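Local coordinates for ZYG-9 (Caenorhabditis elegans, PDB 2OF3), which organizes microtubules and spindle poles during mitosis and meiosis in one-cell embryos, and is required for default nucleus positioning in oocytes, at residues V190-Y193 / Y194-A198; E258-I261 / K262-V266; A30-D33 / E34-S37; L89-C92 / T93-F97. All blocks are in the same frame, centred on the assembly; numbering follows the deposited sequence.

All four contacts are local, each joining consecutive residues of one chain in an all-helical TOG domain of HEAT-like helical repeats. Along the chain the order is contact 3, contact 4, contact 1, contact 2. Contact 3 opens helix 33-44, contact 4 lies in the later part of helix 85-95, contact 1 lies at the end of helix 181-198 and contact 2 at the end of helix 251-264. Contacts 3 and 4 touch, with centres about 11 Å apart, where Pro-31 packs on Leu-94 and Phe-97 and Ile-36 on Leu-94. Contacts 1 and 2 lie across the chain's centre from them, their own centres about 18 Å apart. Contacts 2 and 3 stand about 49 Å apart, which reflects the elongated shape of the domain.

Contact 1 of 4, residues V190-Y193 / Y194-A198; sequences VIEY and YITNA
At Val-190 a chi1 of -178° swings CG1 opposite the amide nitrogen, and Tyr-194, one turn later, holds its ring anti to its own carbonyl carbon (chi1 -70°). The two side chains therefore run side by side and point the same way. The methyl lies over one face of the ring in a CH-pi contact, with Val-190 CG1 3.9 Å from the centroid of the Tyr-194 ring. The approach is displaced toward the phenol end: Val-190 CG1 is 3.5 Å from Tyr-194 CZ. The oxygen Val-190 O also sits above the plane of the ring, near its rim. That same oxygen takes the helical bond from Tyr-194 N at 2.9 Å. The hydroxyl of Tyr-194 is bonded to Ser-160 OG, which fixes the far end of the ring.

Ile-191 and Ile-195 also lie side by side, pointing the same way, with Ile-191 CG2 3.7 Å from Ile-195 CD1. Farther round, Glu-192 O takes a nearly straight bond from Thr-196 N at 2.9 Å. The hydroxyl Thr-196 OG1 adds a weak bond to the same oxygen. Tyr-193 crosses Tyr-194 at a slant, its CD2 4.0 Å from Tyr-194 CD1.

Val-190 and Tyr-194 pack on Leu-172, while Ile-195 meets Ala-233 and Cys-234. These are i to i+4 contacts along helix 181-198, which packs against helices 165-174 and 221-238 in the all-helical, HEAT-like fold of a TOG domain.

Contact 2 of 4, residues E258-I261 / K262-V266; sequences EERI and KRTGV
Glu-259 reaches forward one helical turn to Arg-263. From its CB the chain leaves with CG anti to the backbone N, then bends at chi2 (54°), which brings the carboxylate back over the next turn. Glu-259 CG comes within 3.6 Å of Arg-263 NE and also lies near NH2. Glu-259 CD follows alongside the same nitrogen. At the tip the two oxygens part. OE2 accepts from Arg-263 NE at 2.8 Å in a salt bridge, using its anti lone pair, the one turned away from OE1. OE1 faces the aliphatic part of Lys-262, 4.0 Å from its CD, and the ammonium of Lys-262 stays farther off. The carboxylate and guanidinium planes stand 73° apart, and OE2 is tilted 18° out of the guanidinium plane. This is a single-bond grip and not a paired, coplanar one.

With an alanine here in place of Glu-259, Arg-263 NE would probably lose its carboxylate mate and the guanidinium would be freer to turn.

Nearer the C-terminus, Thr-264 N bonds to Arg-260 O at 2.9 Å and Gly-265 N to Ile-261 O at 3.2 Å. The hydroxyl Thr-264 OG1 lies close to both of these carbonyls. Ile-261 packs on Val-232 and Phe-235 of helix 221-238 and on Trp-243 of helix 241-246. The chemistry implies a surface ion pair, probably weakened by solvent, that ties together successive turns of helix 251-264.

Contact 3 of 4, residues A30-D33 / E34-S37; sequences APTD and EHIS
Pro-31 lies loosely beside Ile-36, with Pro-31 CB 4.4 Å from Ile-36 CD1, just ahead of the N-cap of helix 33-44. Both side chains also pack on Leu-94 of helix 85-95, so the start of this helix rests on a neighbouring one.

Thr-32 is the N-cap residue. Its chi1 of 75° sets OG1 between the backbone N and the carbonyl carbon, facing the first turn. There Thr-32 OG1 meets His-35 ND1 at 2.7 Å, at the edge of the imidazole and near its plane. Either atom could be the donor. The carbonyl Thr-32 O takes a nearly straight bond from Ile-36 N at 3.2 Å, the first i to i+4 bond of the helix. The ring of His-35 has further partners: Phe-28 meets it edge-to-face, and NE2 makes a weak hydrogen bond to Lys-25 O. A leucine at His-35 would probably leave the Thr-32 hydroxyl without its ring partner and Lys-25 O without its weak one.

Asp-33 follows. Its carbonyl oxygen accepts from Ser-37 N at 2.9 Å. Its carboxylate reaches Ser-37 through a water, which donates to Asp-33 OD2 at 2.6 Å and lies 2.8 Å from Ser-37 OG.

Contact 4 of 4, residues L89-C92 / T93-F97; sequences LKWC and TLRFF
Trp-91 and Arg-95 carry the main side-chain contact: the aliphatic part of the arginine and its NE lie over the indole. A chi1 of -176° sends the indole of Trp-91 away from its own amide nitrogen, and the arginine chain, bent at chi2 and chi3, runs across one of its faces. Arg-95 CG makes a CH-pi contact 4.0 Å from the centroid of the six-membered ring of Trp-91. Farther along, Arg-95 NE stands above the same face, 3.4 Å from Trp-91 CZ2. The guanidinium does not lie flat on the indole: the two planes are 69° apart. Phe-96 turns a ring face to the backbone, with Cys-92 O 3.5 Å from its CD1.

Among the hydrogen bonds, Lys-90 O holds two donors. Thr-93 OG1 gives the short one at 2.6 Å, and Leu-94 N the longer one at 3.3 Å. Thr-93 N binds Leu-89 O at 3.0 Å. The bonds from Arg-95 N to Trp-91 O and from Phe-96 N to Cys-92 O are weak.

Polar ends find partners outside the turn. Arg-95 NH1 forms a salt bridge with Glu-98, Trp-91 NE1 bonds to Leu-55 O, and Thr-93 OG1 is also bonded to Trp-26 NE1.

Helix 85-95 is buried here among other helices. Cys-92 and Phe-96 pack on Val-107 of helix 101-120, Leu-89 and Phe-96 on Phe-133 of helix 127-139, and Trp-91 on Leu-39 of helix 33-44.

Contact 1 of 4, residues V190-Y193 / Y194-A198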
loop_
_atom_site.group_PDB
_atom_site.type_symbol
_atom_site.label_atom_id
_atom_site.label_comp_id
_atom_site.label_asym_id
_atom_site.label_seq_id
_atom_site.Cartn_x
_atom_site.Cartn_y
_atom_site.Cartn_z
ATOM N N VAL A 190 6.668 5.529 -7.358
ATOM C CA VAL A 190 6.941 5.661 -5.912
ATOM C C VAL A 190 8.457 5.416 -5.593
ATOM O O VAL A 190 9.099 6.228 -4.897
ATOM C CB VAL A 190 6.037 4.719 -5.052
ATOM C CG1 VAL A 190 6.352 4.940 -3.536
ATOM C CG2 VAL A 190 4.536 5.026 -5.309
ATOM N N ILE A 191 9.027 4.337 -6.128
ATOM C CA ILE A 191 10.467 4.111 -6.009
ATOM C C ILE A 191 11.243 5.293 -6.533
ATOM O O ILE A 191 12.176 5.743 -5.882
ATOM C CB ILE A 191 10.872 2.817 -6.694
ATOM C CG1 ILE A 191 10.231 1.596 -5.969
ATOM C CG2 ILE A 191 12.441 2.721 -6.803
ATOM C CD1 ILE A 191 10.258 0.226 -6.756
ATOM N N GLU A 192 10.873 5.847 -7.690
ATOM C CA GLU A 192 11.583 6.994 -8.192
ATOM C C GLU A 192 11.540 8.155 -7.174
ATOM O O GLU A 192 12.535 8.833 -6.923
ATOM C CB GLU A 192 11.010 7.428 -9.548
ATOM C CG GLU A 192 11.752 8.624 -10.087
ATOM C CD GLU A 192 11.059 9.338 -11.217
ATOM O OE1 GLU A 192 10.084 8.790 -11.795
ATOM O OE2 GLU A 192 11.527 10.460 -11.535
ATOM N N TYR A 193 10.392 8.388 -6.565
ATOM C CA TYR A 193 10.253 9.454 -5.607
ATOM C C TYR A 193 11.103 9.242 -4.332
ATOM O O TYR A 193 11.668 10.191 -3.784
ATOM C CB TYR A 193 8.775 9.556 -5.327
ATOM C CG TYR A 193 8.321 10.292 -4.106
ATOM C CD1 TYR A 193 8.356 11.695 -4.033
ATOM C CD2 TYR A 193 7.781 9.578 -3.049
ATOM C CE1 TYR A 193 7.878 12.368 -2.866
ATOM C CE2 TYR A 193 7.308 10.205 -1.925
ATOM C CZ TYR A 193 7.347 11.599 -1.826
ATOM O OH TYR A 193 6.816 12.155 -0.648
ATOM N N TYR A 194 11.191 8.002 -3.854
ATOM C CA TYR A 194 12.069 7.672 -2.723
ATOM C C TYR A 194 13.530 8.042 -3.024
ATOM O O TYR A 194 14.271 8.586 -2.175
ATOM C CB TYR A 194 11.984 6.177 -2.434
ATOM C CG TYR A 194 10.668 5.672 -1.850
ATOM C CD1 TYR A 194 9.698 6.538 -1.336
ATOM C CD2 TYR A 194 10.444 4.282 -1.722
ATOM C CE1 TYR A 194 8.495 6.022 -0.762
ATOM C CE2 TYR A 194 9.274 3.770 -1.172
ATOM C CZ TYR A 194 8.306 4.639 -0.687
ATOM O OH TYR A 194 7.153 4.080 -0.129
ATOM N N ILE A 195 13.966 7.723 -4.232
ATOM C CA ILE A 195 15.380 7.874 -4.601
ATOM C C ILE A 195 15.697 9.334 -4.846
ATOM O O ILE A 195 16.719 9.837 -4.365
ATOM C CB ILE A 195 15.754 7.089 -5.836
ATOM C CG1 ILE A 195 15.666 5.616 -5.544
ATOM C CG2 ILE A 195 17.179 7.382 -6.169
ATOM C CD1 ILE A 195 15.542 4.829 -6.776
ATOM N N THR A 196 14.825 10.026 -5.579
ATOM C CA THR A 196 14.967 11.458 -5.737
ATOM C C THR A 196 15.024 12.201 -4.388
ATOM O O THR A 196 15.748 13.189 -4.240
ATOM C CB THR A 196 13.836 12.011 -6.646
ATOM O OG1 THR A 196 14.059 11.541 -7.976
ATOM C CG2 THR A 196 13.811 13.516 -6.685
ATOM N N ASN A 197 14.264 11.760 -3.397
ATOM C CA ASN A 197 14.197 12.537 -2.167
ATOM C C ASN A 197 15.152 12.125 -1.091
ATOM O O ASN A 197 15.555 12.984 -0.331
ATOM C CB ASN A 197 12.780 12.596 -1.615
ATOM C CG ASN A 197 11.866 13.393 -2.519
ATOM O OD1 ASN A 197 11.120 12.814 -3.322
ATOM N ND2 ASN A 197 11.968 14.724 -2.457
ATOM N N ALA A 198 15.508 10.834 -1.034
ATOM C CA ALA A 198 16.381 10.313 0.009
ATOM C C ALA A 198 17.650 9.636 -0.509
ATOM O O ALA A 198 18.473 9.257 0.278
ATOM C CB ALA A 198 15.600 9.356 0.901
#

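Contact 2 of 4, residues E258-I261 / K262-V266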
loop_
_atom_site.group_PDB
_atom_site.type_symbol
_atom_site.label_atom_id
_atom_site.label_comp_id
_atom_site.label_asym_id
_atom_site.label_seq_id
_atom_site.Cartn_x
_atom_site.Cartn_y
_atom_site.Cartn_z
ATOM N N GLU A 258 20.928 6.266 -21.254
ATOM C CA GLU A 258 22.036 7.247 -21.461
ATOM C C GLU A 258 21.552 8.578 -22.009
ATOM O O GLU A 258 22.001 9.623 -21.581
ATOM C CB GLU A 258 23.131 6.693 -22.380
ATOM C CG GLU A 258 23.968 5.532 -21.810
ATOM C CD GLU A 258 24.761 4.754 -22.925
ATOM O OE1 GLU A 258 24.410 4.887 -24.120
ATOM O OE2 GLU A 258 25.722 3.997 -22.617
ATOM N N GLU A 259 20.638 8.533 -22.977
ATOM C CA GLU A 259 20.034 9.724 -23.570
ATOM C C GLU A 259 19.198 10.518 -22.549
ATOM O O GLU A 259 19.219 11.753 -22.542
ATOM C CB GLU A 259 19.160 9.298 -24.796
ATOM C CG GLU A 259 18.574 10.470 -25.654
ATOM C CD GLU A 259 19.702 11.444 -26.130
ATOM O OE1 GLU A 259 20.819 10.968 -26.433
ATOM O OE2 GLU A 259 19.497 12.686 -26.163
ATOM N N ARG A 260 18.441 9.823 -21.696
ATOM C CA ARG A 260 17.691 10.494 -20.624
ATOM C C ARG A 260 18.642 11.220 -19.658
ATOM O O ARG A 260 18.369 12.371 -19.278
ATOM C CB ARG A 260 16.832 9.487 -19.855
ATOM C CG ARG A 260 15.830 10.100 -18.839
ATOM C CD ARG A 260 14.772 11.040 -19.435
ATOM N NE ARG A 260 13.966 10.400 -20.473
ATOM C CZ ARG A 260 12.926 9.583 -20.272
ATOM N NH1 ARG A 260 12.478 9.273 -19.067
ATOM N NH2 ARG A 260 12.287 9.088 -21.317
ATOM N N ILE A 261 19.736 10.548 -19.261
ATOM C CA ILE A 261 20.787 11.154 -18.407
ATOM C C ILE A 261 21.336 12.380 -19.109
ATOM O O ILE A 261 21.357 13.471 -18.533
ATOM C CB ILE A 261 21.943 10.184 -18.086
ATOM C CG1 ILE A 261 21.425 9.033 -17.192
ATOM C CG2 ILE A 261 23.198 10.975 -17.498
ATOM C CD1 ILE A 261 22.361 7.725 -17.094
ATOM N N LYS A 262 21.737 12.215 -20.368
ATOM C CA LYS A 262 22.252 13.328 -21.143
ATOM C C LYS A 262 21.277 14.496 -21.149
ATOM O O LYS A 262 21.645 15.601 -20.802
ATOM C CB LYS A 262 22.625 12.884 -22.552
ATOM C CG LYS A 262 23.232 13.996 -23.378
ATOM C CD LYS A 262 23.448 13.566 -24.834
ATOM C CE LYS A 262 23.667 14.794 -25.727
ATOM N NZ LYS A 262 24.191 14.405 -27.064
ATOM N N ARG A 263 20.015 14.250 -21.485
ATOM C CA ARG A 263 19.025 15.328 -21.537
ATOM C C ARG A 263 18.637 15.999 -20.211
ATOM O O ARG A 263 18.404 17.216 -20.198
ATOM C CB ARG A 263 17.748 14.873 -22.248
ATOM C CG ARG A 263 17.976 14.586 -23.719
ATOM C CD ARG A 263 16.647 14.212 -24.398
ATOM N NE ARG A 263 16.888 13.685 -25.736
ATOM C CZ ARG A 263 15.925 13.310 -26.571
ATOM N NH1 ARG A 263 14.644 13.377 -26.213
ATOM N NH2 ARG A 263 16.242 12.834 -27.758
ATOM N N THR A 264 18.516 15.231 -19.124
ATOM C CA THR A 264 18.143 15.812 -17.813
ATOM C C THR A 264 19.277 16.678 -17.198
ATOM O O THR A 264 19.019 17.524 -16.334
ATOM C CB THR A 264 17.763 14.717 -16.787
ATOM O OG1 THR A 264 18.751 13.697 -16.851
ATOM C CG2 THR A 264 16.404 14.116 -17.095
ATOM N N GLY A 265 20.511 16.452 -17.646
ATOM C CA GLY A 265 21.662 17.228 -17.215
ATOM C C GLY A 265 22.178 18.328 -18.162
ATOM O O GLY A 265 23.185 18.977 -17.834
ATOM N N VAL A 266 21.553 18.541 -19.334
ATOM C CA VAL A 266 21.791 19.766 -20.133
ATOM C C VAL A 266 20.771 20.827 -19.723
ATOM O O VAL A 266 19.626 20.494 -19.365
ATOM C CB VAL A 266 21.776 19.570 -21.705
ATOM C CG1 VAL A 266 22.825 18.538 -22.174
ATOM C CG2 VAL A 266 20.367 19.260 -22.258
#

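Contact 3 of 4, residues A30-D33 / E34-S37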
loop_
_atom_site.group_PDB
_atom_site.type_symbol
_atom_site.label_atom_id
_atom_site.label_comp_id
_atom_site.label_asym_id
_atom_site.label_seq_id
_atom_site.Cartn_x
_atom_site.Cartn_y
_atom_site.Cartn_z
ATOM N N ALA A 30 -6.704 -14.210 -2.907
ATOM C CA ALA A 30 -8.053 -13.681 -2.963
ATOM C C ALA A 30 -8.683 -14.103 -1.640
ATOM O O ALA A 30 -8.302 -15.140 -1.093
ATOM C CB ALA A 30 -8.823 -14.279 -4.137
ATOM N N PRO A 31 -9.599 -13.286 -1.089
ATOM C CA PRO A 31 -10.164 -13.588 0.252
ATOM C C PRO A 31 -10.804 -14.980 0.320
ATOM O O PRO A 31 -11.398 -15.420 -0.653
ATOM C CB PRO A 31 -11.233 -12.527 0.420
ATOM C CG PRO A 31 -10.801 -11.397 -0.491
ATOM C CD PRO A 31 -10.110 -12.021 -1.645
ATOM N N THR A 32 -10.646 -15.681 1.439
ATOM C CA THR A 32 -11.238 -17.005 1.624
ATOM C C THR A 32 -12.177 -16.967 2.823
ATOM O O THR A 32 -12.106 -16.040 3.650
ATOM C CB THR A 32 -10.151 -18.024 1.894
ATOM O OG1 THR A 32 -9.691 -17.846 3.235
ATOM C CG2 THR A 32 -8.957 -17.809 0.959
ATOM N N ASP A 33 -13.071 -17.947 2.947
ATOM C CA ASP A 33 -14.010 -17.973 4.071
ATOM C C ASP A 33 -13.229 -17.938 5.367
ATOM O O ASP A 33 -13.654 -17.296 6.319
ATOM C CB ASP A 33 -14.933 -19.233 4.046
ATOM C CG ASP A 33 -15.659 -19.497 5.418
ATOM O OD1 ASP A 33 -16.790 -19.012 5.490
ATOM O OD2 ASP A 33 -15.128 -20.159 6.404
ATOM N N GLU A 34 -12.097 -18.623 5.412
ATOM C CA GLU A 34 -11.315 -18.690 6.650
ATOM C C GLU A 34 -10.830 -17.321 7.169
ATOM O O GLU A 34 -10.866 -17.031 8.373
ATOM C CB GLU A 34 -10.100 -19.596 6.450
ATOM C CG GLU A 34 -9.541 -20.025 7.837
ATOM C CD GLU A 34 -8.214 -20.792 7.809
ATOM O OE1 GLU A 34 -7.573 -20.856 6.731
ATOM O OE2 GLU A 34 -7.785 -21.266 8.910
ATOM N N HIS A 35 -10.347 -16.488 6.248
ATOM C CA HIS A 35 -9.877 -15.149 6.587
ATOM C C HIS A 35 -11.050 -14.236 7.008
ATOM O O HIS A 35 -10.948 -13.528 8.000
ATOM C CB HIS A 35 -9.108 -14.536 5.419
ATOM C CG HIS A 35 -7.815 -15.223 5.137
ATOM N ND1 HIS A 35 -7.705 -16.243 4.212
ATOM C CD2 HIS A 35 -6.592 -15.084 5.699
ATOM C CE1 HIS A 35 -6.462 -16.688 4.202
ATOM N NE2 HIS A 35 -5.771 -16.009 5.098
ATOM N N ILE A 36 -12.155 -14.266 6.262
ATOM C CA ILE A 36 -13.320 -13.452 6.587
ATOM C C ILE A 36 -13.886 -13.844 7.943
ATOM O O ILE A 36 -14.234 -12.956 8.733
ATOM C CB ILE A 36 -14.417 -13.541 5.454
ATOM C CG1 ILE A 36 -13.889 -12.965 4.137
ATOM C CG2 ILE A 36 -15.751 -12.816 5.873
ATOM C CD1 ILE A 36 -14.713 -13.505 2.897
ATOM N N SER A 37 -13.986 -15.147 8.226
ATOM C CA SER A 37 -14.556 -15.564 9.557
ATOM C C SER A 37 -13.641 -15.117 10.678
ATOM O O SER A 37 -14.142 -14.751 11.748
ATOM C CB SER A 37 -14.681 -17.094 9.760
ATOM O OG SER A 37 -15.559 -17.662 8.823
HETATM O O HOH W 1 -15.236 -20.488 8.990
#

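Contact 4 of 4, residues L89-C92 / T93-F97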
loop_
_atom_site.group_PDB
_atom_site.type_symbol
_atom_site.label_atom_id
_atom_site.label_comp_id
_atom_site.label_asym_id
_atom_site.label_seq_id
_atom_site.Cartn_x
_atom_site.Cartn_y
_atom_site.Cartn_z
ATOM N N LEU A 89 -8.377 -1.817 8.423
ATOM C CA LEU A 89 -7.638 -1.899 7.177
ATOM C C LEU A 89 -7.813 -3.257 6.525
ATOM O O LEU A 89 -7.958 -3.329 5.299
ATOM C CB LEU A 89 -6.151 -1.512 7.373
ATOM C CG LEU A 89 -5.941 -0.026 7.772
ATOM C CD1 LEU A 89 -4.470 0.130 8.178
ATOM C CD2 LEU A 89 -6.259 0.945 6.620
ATOM N N LYS A 90 -7.893 -4.329 7.300
ATOM C CA LYS A 90 -8.177 -5.662 6.716
ATOM C C LYS A 90 -9.564 -5.744 6.024
ATOM O O LYS A 90 -9.719 -6.315 4.913
ATOM C CB LYS A 90 -8.055 -6.744 7.785
ATOM C CG LYS A 90 -6.601 -7.075 8.162
ATOM C CD LYS A 90 -6.603 -8.078 9.303
ATOM C CE LYS A 90 -5.276 -8.738 9.446
ATOM N NZ LYS A 90 -4.254 -7.714 9.888
ATOM N N TRP A 91 -10.585 -5.227 6.699
ATOM C CA TRP A 91 -11.916 -5.120 6.104
ATOM C C TRP A 91 -11.881 -4.325 4.791
ATOM O O TRP A 91 -12.514 -4.722 3.830
ATOM C CB TRP A 91 -12.874 -4.485 7.116
ATOM C CG TRP A 91 -14.288 -4.447 6.591
ATOM C CD1 TRP A 91 -15.237 -5.439 6.697
ATOM C CD2 TRP A 91 -14.899 -3.361 5.825
ATOM N NE1 TRP A 91 -16.396 -5.026 6.066
ATOM C CE2 TRP A 91 -16.229 -3.767 5.526
ATOM C CE3 TRP A 91 -14.441 -2.090 5.373
ATOM C CZ2 TRP A 91 -17.143 -2.932 4.785
ATOM C CZ3 TRP A 91 -15.341 -1.249 4.647
ATOM C CH2 TRP A 91 -16.684 -1.694 4.359
ATOM N N CYS A 92 -11.154 -3.211 4.742
ATOM C CA CYS A 92 -10.947 -2.445 3.521
ATOM C C CYS A 92 -10.271 -3.284 2.427
ATOM O O CYS A 92 -10.664 -3.159 1.265
ATOM C CB CYS A 92 -10.116 -1.173 3.802
ATOM S SG CYS A 92 -10.999 0.104 4.835
ATOM N N THR A 93 -9.309 -4.170 2.757
ATOM C CA THR A 93 -8.711 -4.990 1.711
ATOM C C THR A 93 -9.729 -5.910 1.040
ATOM O O THR A 93 -9.573 -6.225 -0.141
ATOM C CB THR A 93 -7.480 -5.862 2.182
ATOM O OG1 THR A 93 -7.944 -6.834 3.128
ATOM C CG2 THR A 93 -6.400 -5.014 2.834
ATOM N N LEU A 94 -10.747 -6.370 1.787
ATOM C CA LEU A 94 -11.817 -7.213 1.234
ATOM C C LEU A 94 -12.589 -6.444 0.157
ATOM O O LEU A 94 -12.937 -7.009 -0.905
ATOM C CB LEU A 94 -12.761 -7.667 2.350
ATOM C CG LEU A 94 -12.230 -8.540 3.492
ATOM C CD1 LEU A 94 -13.382 -8.919 4.368
ATOM C CD2 LEU A 94 -11.551 -9.768 2.952
ATOM N N ARG A 95 -12.820 -5.162 0.425
ATOM C CA ARG A 95 -13.381 -4.230 -0.558
ATOM C C ARG A 95 -12.526 -3.993 -1.762
ATOM O O ARG A 95 -13.056 -3.652 -2.799
ATOM C CB ARG A 95 -13.736 -2.871 0.063
ATOM C CG ARG A 95 -14.639 -2.963 1.279
ATOM C CD ARG A 95 -15.960 -3.667 0.932
ATOM N NE ARG A 95 -16.184 -4.627 1.989
ATOM C CZ ARG A 95 -16.354 -5.926 1.842
ATOM N NH1 ARG A 95 -16.429 -6.483 0.676
ATOM N NH2 ARG A 95 -16.507 -6.651 2.913
ATOM N N PHE A 96 -11.222 -4.196 -1.686
ATOM C CA PHE A 96 -10.366 -4.099 -2.876
ATOM C C PHE A 96 -10.604 -5.177 -3.933
ATOM O O PHE A 96 -10.146 -5.032 -5.065
ATOM C CB PHE A 96 -8.855 -4.039 -2.501
ATOM C CG PHE A 96 -8.475 -2.829 -1.682
ATOM C CD1 PHE A 96 -9.305 -1.702 -1.631
ATOM C CD2 PHE A 96 -7.293 -2.810 -0.942
ATOM C CE1 PHE A 96 -8.974 -0.562 -0.845
ATOM C CE2 PHE A 96 -6.929 -1.687 -0.157
ATOM C CZ PHE A 96 -7.789 -0.547 -0.110
ATOM N N PHE A 97 -11.311 -6.248 -3.591
ATOM C CA PHE A 97 -11.532 -7.348 -4.528
ATOM C C PHE A 97 -12.880 -7.244 -5.297
ATOM O O PHE A 97 -13.081 -7.880 -6.331
ATOM C CB PHE A 97 -11.373 -8.679 -3.785
ATOM C CG PHE A 97 -9.930 -9.015 -3.527
ATOM C CD1 PHE A 97 -9.209 -9.771 -4.441
ATOM C CD2 PHE A 97 -9.272 -8.506 -2.414
ATOM C CE1 PHE A 97 -7.872 -10.051 -4.258
ATOM C CE2 PHE A 97 -7.910 -8.806 -2.192
ATOM C CZ PHE A 97 -7.208 -9.583 -3.122
#